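Local coordinates for sensor protein, Kinase (Polaromonas sp. JS666, PDB 3GRC) that probably acts in two-component signalling as a sensor kinase, its CheY-like receiver domain taking up a phosphoryl group, at residues 57-62 against 85-90. Numbering follows the deposited sequence.
Sequences DLNLPD and VVSANA
The CA atoms of D57 and S87 come within 4.9 Å of each other at the C-terminal edge of the parallel sheet of a CheY-like receiver fold, where the chains leaving neighbouring strands 53-56 and 82-86 begin to diverge; the CA-H of D57 still points at V86 O. This is the acidic end of a receiver domain: D57 follows its strand as the phospho-accepting aspartate of the family does, with E13, D14 and K110 around it, and S87 is consistent with the Ser/Thr that receiver domains place at the end of this strand. With chi1 at 176° D57 swings its carboxylate beside its own carbonyl carbon, and OD1 accepts from N59 N, which approaches from above the carboxylate plane, closing an Asx turn. The same OD1 accepts from a water at 2.8 Å, which in turn accepts from A88 N, tying the two loops together. L58 packs by three carbons: its CB lies against S87 OG, CD1 presses tightly on V85 CG1 at 3.4 Å, the two side chains crossing at about a right angle, and CD2 rests near N89 O. W107 of strand 106-108 touches both L58 and V85. Replacing N89 with an alanine would probably leave the N59 amide without its cross-loop acceptor and freer to turn. As modelled, N59 ND2 donates to N89 OD1 at 3.0 Å, within the acceptor's carbonyl plane, the two amide planes 86° apart.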
loop_
_atom_site.group_PDB
_atom_site.type_symbol
_atom_site.label_atom_id
_atom_site.label_comp_id
_atom_site.label_asym_id
_atom_site.label_seq_id
_atom_site.Cartn_x
_atom_site.Cartn_y
_atom_site.Cartn_z
ATOM N N ASP A 57 -3.183 1.806 -4.384
ATOM C CA ASP A 57 -3.416 2.468 -5.653
ATOM C C ASP A 57 -4.429 3.565 -5.337
ATOM O O ASP A 57 -5.460 3.302 -4.721
ATOM C CB ASP A 57 -4.016 1.467 -6.641
ATOM C CG ASP A 57 -4.382 2.095 -7.973
ATOM O OD1 ASP A 57 -4.011 3.271 -8.216
ATOM O OD2 ASP A 57 -5.036 1.391 -8.788
ATOM N N LEU A 58 -4.141 4.790 -5.743
ATOM C CA LEU A 58 -5.047 5.890 -5.479
ATOM C C LEU A 58 -6.329 5.825 -6.307
ATOM O O LEU A 58 -7.393 6.233 -5.846
ATOM C CB LEU A 58 -4.333 7.208 -5.735
ATOM C CG LEU A 58 -4.099 8.107 -4.523
ATOM C CD1 LEU A 58 -3.516 7.312 -3.364
ATOM C CD2 LEU A 58 -3.174 9.240 -4.928
ATOM N N ASN A 59 -6.232 5.287 -7.518
ATOM C CA ASN A 59 -7.388 5.195 -8.412
ATOM C C ASN A 59 -8.144 3.869 -8.362
ATOM O O ASN A 59 -8.051 3.063 -9.284
ATOM C CB ASN A 59 -6.938 5.465 -9.845
ATOM C CG ASN A 59 -6.276 6.820 -9.997
ATOM O OD1 ASN A 59 -6.915 7.859 -9.816
ATOM N ND2 ASN A 59 -4.988 6.820 -10.317
ATOM N N LEU A 60 -8.900 3.650 -7.293
ATOM C CA LEU A 60 -9.671 2.418 -7.146
ATOM C C LEU A 60 -11.123 2.622 -7.587
ATOM O O LEU A 60 -11.647 3.733 -7.532
ATOM C CB LEU A 60 -9.645 1.954 -5.695
ATOM C CG LEU A 60 -8.255 1.782 -5.094
ATOM C CD1 LEU A 60 -8.378 1.549 -3.604
ATOM C CD2 LEU A 60 -7.537 0.631 -5.787
ATOM N N PRO A 61 -11.793 1.538 -8.014
ATOM C CA PRO A 61 -13.193 1.594 -8.466
ATOM C C PRO A 61 -14.173 2.098 -7.399
ATOM O O PRO A 61 -14.661 3.224 -7.495
ATOM C CB PRO A 61 -13.477 0.153 -8.895
ATOM C CG PRO A 61 -12.586 -0.655 -7.980
ATOM C CD PRO A 61 -11.301 0.146 -7.990
ATOM N N ASP A 62 -14.449 1.269 -6.392
ATOM C CA ASP A 62 -15.372 1.631 -5.307
ATOM C C ASP A 62 -14.975 2.909 -4.554
ATOM O O ASP A 62 -15.430 4.002 -4.891
ATOM C CB ASP A 62 -15.549 0.455 -4.309
ATOM C CG ASP A 62 -14.218 -0.150 -3.816
ATOM O OD1 ASP A 62 -13.131 0.429 -4.053
ATOM O OD2 ASP A 62 -14.271 -1.225 -3.171
ATOM N N VAL A 85 1.879 4.435 -1.001
ATOM C CA VAL A 85 0.975 4.670 -2.119
ATOM C C VAL A 85 1.775 4.460 -3.405
ATOM O O VAL A 85 2.896 4.959 -3.529
ATOM C CB VAL A 85 0.417 6.124 -2.117
ATOM C CG1 VAL A 85 -0.237 6.432 -3.451
ATOM C CG2 VAL A 85 -0.579 6.299 -1.004
ATOM N N VAL A 86 1.209 3.702 -4.339
ATOM C CA VAL A 86 1.843 3.434 -5.629
ATOM C C VAL A 86 0.706 3.713 -6.586
ATOM O O VAL A 86 -0.219 2.908 -6.726
ATOM C CB VAL A 86 2.286 1.958 -5.779
ATOM C CG1 VAL A 86 2.986 1.766 -7.127
ATOM C CG2 VAL A 86 3.205 1.558 -4.629
ATOM N N SER A 87 0.768 4.866 -7.237
ATOM C CA SER A 87 -0.305 5.266 -8.114
ATOM C C SER A 87 0.166 6.256 -9.157
ATOM O O SER A 87 1.173 6.941 -8.971
ATOM C CB SER A 87 -1.430 5.874 -7.260
ATOM O OG SER A 87 -2.575 6.153 -8.020
ATOM N N ALA A 88 -0.587 6.325 -10.250
ATOM C CA ALA A 88 -0.291 7.208 -11.369
ATOM C C ALA A 88 -0.325 8.692 -10.999
ATOM O O ALA A 88 0.506 9.485 -11.444
ATOM C CB ALA A 88 -1.275 6.930 -12.499
ATOM N N ASN A 89 -1.297 9.069 -10.189
ATOM C CA ASN A 89 -1.417 10.456 -9.777
ATOM C C ASN A 89 -0.974 10.562 -8.312
ATOM O O ASN A 89 -1.627 11.222 -7.499
ATOM C CB ASN A 89 -2.872 10.910 -9.933
ATOM C CG ASN A 89 -3.480 10.481 -11.268
ATOM O OD1 ASN A 89 -3.925 9.343 -11.428
ATOM N ND2 ASN A 89 -3.488 11.388 -12.234
ATOM N N ALA A 90 0.145 9.912 -7.990
ATOM C CA ALA A 90 0.667 9.898 -6.628
ATOM C C ALA A 90 1.099 11.257 -6.116
ATOM O O ALA A 90 0.756 11.645 -5.000
ATOM C CB ALA A 90 1.824 8.932 -6.533
HETATM O O HOH W 1 -2.612 4.185 -10.433
#